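Local coordinates for coat protein (Papaya mosaic virus, PDB 4DOX) that forms the helical capsid of a flexible filamentous plant virus, probably by packing many copies of itself around the viral RNA, at residues E62-C67 with F141-G146; E37-V42 with R104-Y109. One frame throughout, in Å; residues are numbered along the deposited sequence.

Contact 1 of 2, residues E62-C67 with F141-G146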
# COMPACT_ATOMS: atom_id res chain seq x y z
N GLU A 62 5.53 -3.07 8.61
CA GLU A 62 6.56 -2.26 9.22
C GLU A 62 7.08 -1.22 8.26
O GLU A 62 7.35 -0.09 8.65
CB GLU A 62 7.70 -3.13 9.71
CG GLU A 62 7.31 -4.02 10.86
CD GLU A 62 8.42 -4.97 11.23
OE1 GLU A 62 9.60 -4.56 11.22
OE2 GLU A 62 8.10 -6.13 11.54
N LEU A 63 7.19 -1.59 6.98
CA LEU A 63 7.61 -0.66 5.95
C LEU A 63 6.47 0.32 5.69
O LEU A 63 6.71 1.54 5.56
CB LEU A 63 8.01 -1.39 4.67
CG LEU A 63 8.28 -0.58 3.40
CD1 LEU A 63 9.45 0.33 3.54
CD2 LEU A 63 8.55 -1.54 2.31
N VAL A 64 5.25 -0.21 5.66
CA VAL A 64 4.06 0.64 5.50
C VAL A 64 3.96 1.72 6.57
O VAL A 64 3.69 2.89 6.26
CB VAL A 64 2.76 -0.19 5.46
CG1 VAL A 64 1.59 0.71 5.16
CG2 VAL A 64 2.90 -1.32 4.42
N ASN A 65 4.18 1.33 7.82
CA ASN A 65 4.21 2.29 8.90
C ASN A 65 5.24 3.37 8.62
O ASN A 65 4.98 4.54 8.82
CB ASN A 65 4.59 1.60 10.20
CG ASN A 65 4.32 2.47 11.45
OD1 ASN A 65 3.18 2.94 11.68
ND2 ASN A 65 5.35 2.66 12.26
N PHE A 66 6.42 2.97 8.16
CA PHE A 66 7.50 3.93 7.99
C PHE A 66 7.04 4.96 6.98
O PHE A 66 7.27 6.16 7.17
CB PHE A 66 8.80 3.26 7.51
CG PHE A 66 9.85 4.25 7.13
CD1 PHE A 66 10.78 4.71 8.06
CD2 PHE A 66 9.87 4.80 5.84
CE1 PHE A 66 11.73 5.67 7.70
CE2 PHE A 66 10.82 5.75 5.48
CZ PHE A 66 11.73 6.21 6.41
N CYS A 67 6.38 4.49 5.91
CA CYS A 67 5.89 5.36 4.82
C CYS A 67 4.72 6.23 5.22
O CYS A 67 4.59 7.37 4.72
CB CYS A 67 5.55 4.54 3.58
SG CYS A 67 7.09 3.91 2.85
N PHE A 141 -1.10 11.35 4.79
CA PHE A 141 -0.15 10.42 4.21
C PHE A 141 -0.43 10.26 2.75
O PHE A 141 -1.59 10.42 2.30
CB PHE A 141 -0.04 9.09 4.96
CG PHE A 141 -1.32 8.30 5.07
CD1 PHE A 141 -1.44 7.05 4.44
CD2 PHE A 141 -2.38 8.73 5.90
CE1 PHE A 141 -2.64 6.30 4.57
CE2 PHE A 141 -3.55 7.99 6.03
CZ PHE A 141 -3.68 6.77 5.38
N ASP A 142 0.63 9.95 2.00
CA ASP A 142 0.52 9.99 0.56
C ASP A 142 -0.11 8.78 -0.11
O ASP A 142 -0.10 8.70 -1.33
CB ASP A 142 1.85 10.35 -0.10
CG ASP A 142 2.91 9.28 0.05
OD1 ASP A 142 2.60 8.12 0.41
OD2 ASP A 142 4.09 9.60 -0.22
N PHE A 143 -0.65 7.83 0.66
CA PHE A 143 -1.43 6.75 0.06
C PHE A 143 -2.74 6.58 0.79
O PHE A 143 -3.27 5.47 0.93
CB PHE A 143 -0.64 5.43 0.04
CG PHE A 143 -0.09 5.04 1.37
CD1 PHE A 143 1.05 5.68 1.88
CD2 PHE A 143 -0.69 4.00 2.11
CE1 PHE A 143 1.61 5.29 3.13
CE2 PHE A 143 -0.16 3.61 3.36
CZ PHE A 143 1.00 4.25 3.88
N PHE A 144 -3.24 7.71 1.28
CA PHE A 144 -4.51 7.75 1.93
C PHE A 144 -5.58 7.24 0.97
O PHE A 144 -6.57 6.65 1.42
CB PHE A 144 -4.78 9.18 2.36
CG PHE A 144 -6.23 9.49 2.64
CD1 PHE A 144 -6.80 9.22 3.90
CD2 PHE A 144 -7.03 10.10 1.67
CE1 PHE A 144 -8.12 9.54 4.18
CE2 PHE A 144 -8.36 10.42 1.93
CZ PHE A 144 -8.92 10.14 3.18
N ASP A 145 -5.38 7.45 -0.35
CA ASP A 145 -6.39 7.07 -1.36
C ASP A 145 -6.61 5.59 -1.43
O ASP A 145 -7.47 5.13 -2.19
CB ASP A 145 -6.06 7.57 -2.79
CG ASP A 145 -4.58 7.36 -3.20
OD1 ASP A 145 -4.19 8.06 -4.16
OD2 ASP A 145 -3.83 6.54 -2.57
N GLY A 146 -5.81 4.86 -0.67
CA GLY A 146 -5.91 3.41 -0.61
C GLY A 146 -6.89 2.96 0.44
O GLY A 146 -7.37 1.81 0.39
O HOH W 1 3.06 9.53 3.50

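Contact 2 of 2, residues E37-V42 with R104-Y109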
# COMPACT_ATOMS: atom_id res chain seq x y z
N GLU A 37 0.57 -10.67 -9.44
CA GLU A 37 1.86 -11.30 -9.73
C GLU A 37 2.98 -10.58 -9.00
O GLU A 37 3.85 -11.20 -8.38
CB GLU A 37 2.11 -11.34 -11.25
CG GLU A 37 1.10 -12.27 -12.05
CD GLU A 37 -0.39 -11.70 -12.17
OE1 GLU A 37 -0.63 -10.45 -11.98
OE2 GLU A 37 -1.33 -12.51 -12.48
N GLN A 38 2.91 -9.25 -9.07
CA GLN A 38 3.85 -8.39 -8.39
C GLN A 38 3.80 -8.61 -6.88
O GLN A 38 4.85 -8.77 -6.25
CB GLN A 38 3.60 -6.92 -8.77
CG GLN A 38 4.05 -6.57 -10.19
CD GLN A 38 3.48 -5.23 -10.61
OE1 GLN A 38 2.44 -4.85 -10.15
NE2 GLN A 38 4.19 -4.50 -11.43
N LEU A 39 2.59 -8.68 -6.30
CA LEU A 39 2.49 -8.99 -4.88
C LEU A 39 3.21 -10.32 -4.56
O LEU A 39 3.99 -10.38 -3.63
CB LEU A 39 1.05 -9.01 -4.41
CG LEU A 39 0.34 -7.68 -4.22
CD1 LEU A 39 -1.06 -7.94 -3.77
CD2 LEU A 39 1.07 -6.75 -3.21
N LYS A 40 2.94 -11.36 -5.33
CA LYS A 40 3.55 -12.68 -5.12
C LYS A 40 5.07 -12.61 -5.17
O LYS A 40 5.75 -13.32 -4.42
CB LYS A 40 3.10 -13.64 -6.24
CG LYS A 40 2.50 -14.95 -5.82
CD LYS A 40 3.43 -15.84 -5.03
CE LYS A 40 2.59 -16.83 -4.17
NZ LYS A 40 3.43 -17.49 -3.14
N SER A 41 5.61 -11.80 -6.08
CA SER A 41 7.05 -11.70 -6.18
C SER A 41 7.64 -11.14 -4.88
O SER A 41 8.65 -11.69 -4.36
CB SER A 41 7.46 -10.81 -7.34
OG SER A 41 7.16 -11.41 -8.57
N VAL A 42 7.00 -10.07 -4.36
CA VAL A 42 7.45 -9.42 -3.15
C VAL A 42 7.52 -10.40 -1.99
O VAL A 42 8.57 -10.50 -1.35
CB VAL A 42 6.61 -8.18 -2.76
CG1 VAL A 42 7.10 -7.62 -1.40
CG2 VAL A 42 6.63 -7.07 -3.88
N ARG A 104 4.94 3.20 -3.54
CA ARG A 104 3.69 3.91 -3.32
C ARG A 104 2.51 2.98 -3.50
O ARG A 104 1.59 2.99 -2.68
CB ARG A 104 3.59 5.12 -4.25
CG ARG A 104 2.18 5.70 -4.41
CD ARG A 104 1.78 6.79 -3.48
NE ARG A 104 2.88 7.62 -3.00
CZ ARG A 104 3.24 8.83 -3.46
NH1 ARG A 104 2.61 9.38 -4.48
NH2 ARG A 104 4.24 9.50 -2.91
N LYS A 105 2.54 2.17 -4.56
CA LYS A 105 1.45 1.25 -4.85
C LYS A 105 1.39 0.19 -3.80
O LYS A 105 0.29 -0.20 -3.41
CB LYS A 105 1.56 0.63 -6.25
CG LYS A 105 1.03 1.54 -7.29
CD LYS A 105 1.51 1.16 -8.67
CE LYS A 105 1.19 2.27 -9.68
NZ LYS A 105 1.35 1.71 -11.06
N PHE A 106 2.54 -0.30 -3.36
CA PHE A 106 2.60 -1.31 -2.31
C PHE A 106 1.99 -0.78 -1.00
O PHE A 106 1.22 -1.48 -0.34
CB PHE A 106 4.06 -1.68 -2.06
CG PHE A 106 4.26 -2.82 -1.06
CD1 PHE A 106 4.66 -2.56 0.26
CD2 PHE A 106 4.06 -4.14 -1.43
CE1 PHE A 106 4.84 -3.60 1.18
CE2 PHE A 106 4.26 -5.21 -0.50
CZ PHE A 106 4.65 -4.92 0.80
N CYS A 107 2.35 0.44 -0.59
CA CYS A 107 1.77 1.01 0.64
C CYS A 107 0.26 1.18 0.49
O CYS A 107 -0.47 0.93 1.43
CB CYS A 107 2.45 2.32 1.03
SG CYS A 107 4.24 2.05 1.43
N ARG A 108 -0.18 1.55 -0.72
CA ARG A 108 -1.56 1.83 -0.98
C ARG A 108 -2.37 0.58 -0.75
O ARG A 108 -3.50 0.66 -0.28
CB ARG A 108 -1.74 2.30 -2.41
CG ARG A 108 -3.05 2.98 -2.62
CD ARG A 108 -3.18 3.48 -4.00
NE ARG A 108 -2.60 4.81 -4.16
CZ ARG A 108 -1.65 5.11 -5.03
NH1 ARG A 108 -1.17 4.17 -5.83
NH2 ARG A 108 -1.17 6.35 -5.09
N TYR A 109 -1.77 -0.58 -1.06
CA TYR A 109 -2.41 -1.89 -0.95
C TYR A 109 -2.73 -2.25 0.51
O TYR A 109 -3.60 -3.14 0.76
CB TYR A 109 -1.53 -2.98 -1.58
CG TYR A 109 -2.11 -4.39 -1.45
CD1 TYR A 109 -3.31 -4.76 -2.11
CD2 TYR A 109 -1.45 -5.35 -0.70
CE1 TYR A 109 -3.86 -6.07 -2.02
CE2 TYR A 109 -1.99 -6.68 -0.58
CZ TYR A 109 -3.20 -7.02 -1.25
OH TYR A 109 -3.71 -8.30 -1.11

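Contact 1 of 2, residues E62-C67 with F141-G146
The ring of Phe143 carries this contact. One of its faces is covered by Phe141, whose CD1 stands 3.6 Å above the plane, over the ring centre. Its edge faces helix 56-70, where the carbonyl carbon of Cys67 lies near the ring plane, 3.9 Å from Phe143 CE1. Asp142 OD1 is also at the edge, in plane. Cys67 CB adds a second touch, 4.0 Å from Phe143 CE1. Val64 approaches the far end of the same ring obliquely, and its CG1 is 3.8 Å from Phe143 CZ. CB of Phe143 already points at the helix, and with CG between the backbone N and the carbonyl carbon (chi1 52°) the ring carries on in that direction. The contact thus joins helix 56-70 to the long connection between helices 111-118 and 165-172 in this coat protein, whose only regular structure is helical. Ala111 and Ile114 of helix 111-118, with Cys107 of helix 103-108, also pack on Phe143, so the ring is buried among three helices. No direct hydrogen bond crosses between the segments. Instead, a water donates to Cys67 O at 2.9 Å and accepts from Asp142 N, also at 2.9 Å. It links the helix backbone to the loop backbone beside the apolar patch. Asp142 OD1 is hydrogen-bonded to Ser72 OG.

Contact 2 of 2, residues E37-V42 with R104-Y109
The backbones of 37-42 and 104-109 come nearest at Leu39 and Phe106, whose CA atoms are 8.1 Å apart, so side chains fill the space between them. Each segment offers two residues three positions apart: Leu39 and Val42 from one, Phe106 and Tyr109 from the other. Leu39 has the largest share. Its CD1 methyl sits over one face of the Tyr109 ring in a CH-pi contact, 3.6 Å from the ring centroid and 21° off the ring normal. The methyl is displaced toward the hydroxyl-bearing side of the ring, and its nearest atom there is Tyr109 CZ at 3.4 Å. The other branch of Leu39, CD2, is also nearer Tyr109 than Phe106: it lies 3.8 Å from Tyr109 CD2 and 4.3 Å from Phe106 CD2. Both methyls of Leu39 thus meet Tyr109, and CD2 reaches Phe106 as well. Val42 meets Phe106 alone. Its CG1 comes in obliquely and is 3.8 Å from Phe106 CE2. The CB of Phe106 does not itself point at helix 36-48; with CG anti to the backbone N (chi1 -175°), the ring swings over to reach it. The packing is wholly apolar, and no hydrogen bond joins the two segments. The Tyr109 backbone is tied by its N to Lys105 O and by hydrogen bonds with Met153. Phe106 packs against Phe110 and Ala60, and Val42 reaches Ser99. The contact joins the side of helix 36-48 to segment 104-109 through side chains alone, with helix 56-70 bordering Phe106 through Ala60.

How the contacts relate
Contacts 1 and 2 have centres about 12 Å apart and meet through segment 104-109. Two salt bridges tie this segment to the loop of contact 1. Asp142 OD2 is 2.7 Å from Arg104 NH2, and Asp145 OD2 is 2.7 Å from Arg108 NE. Gly146 also packs on the Arg108 side chain. Helix 103-108 turns Phe106 to helix 36-48, Cys107 to Cys67 and Phe143, and Arg104 and Arg108 to the aspartates of 141-146. Along the chain the segments alternate, in the order 37-42, 62-67, 104-109, 141-146. Both contacts join parts of the chain 62 or more residues apart.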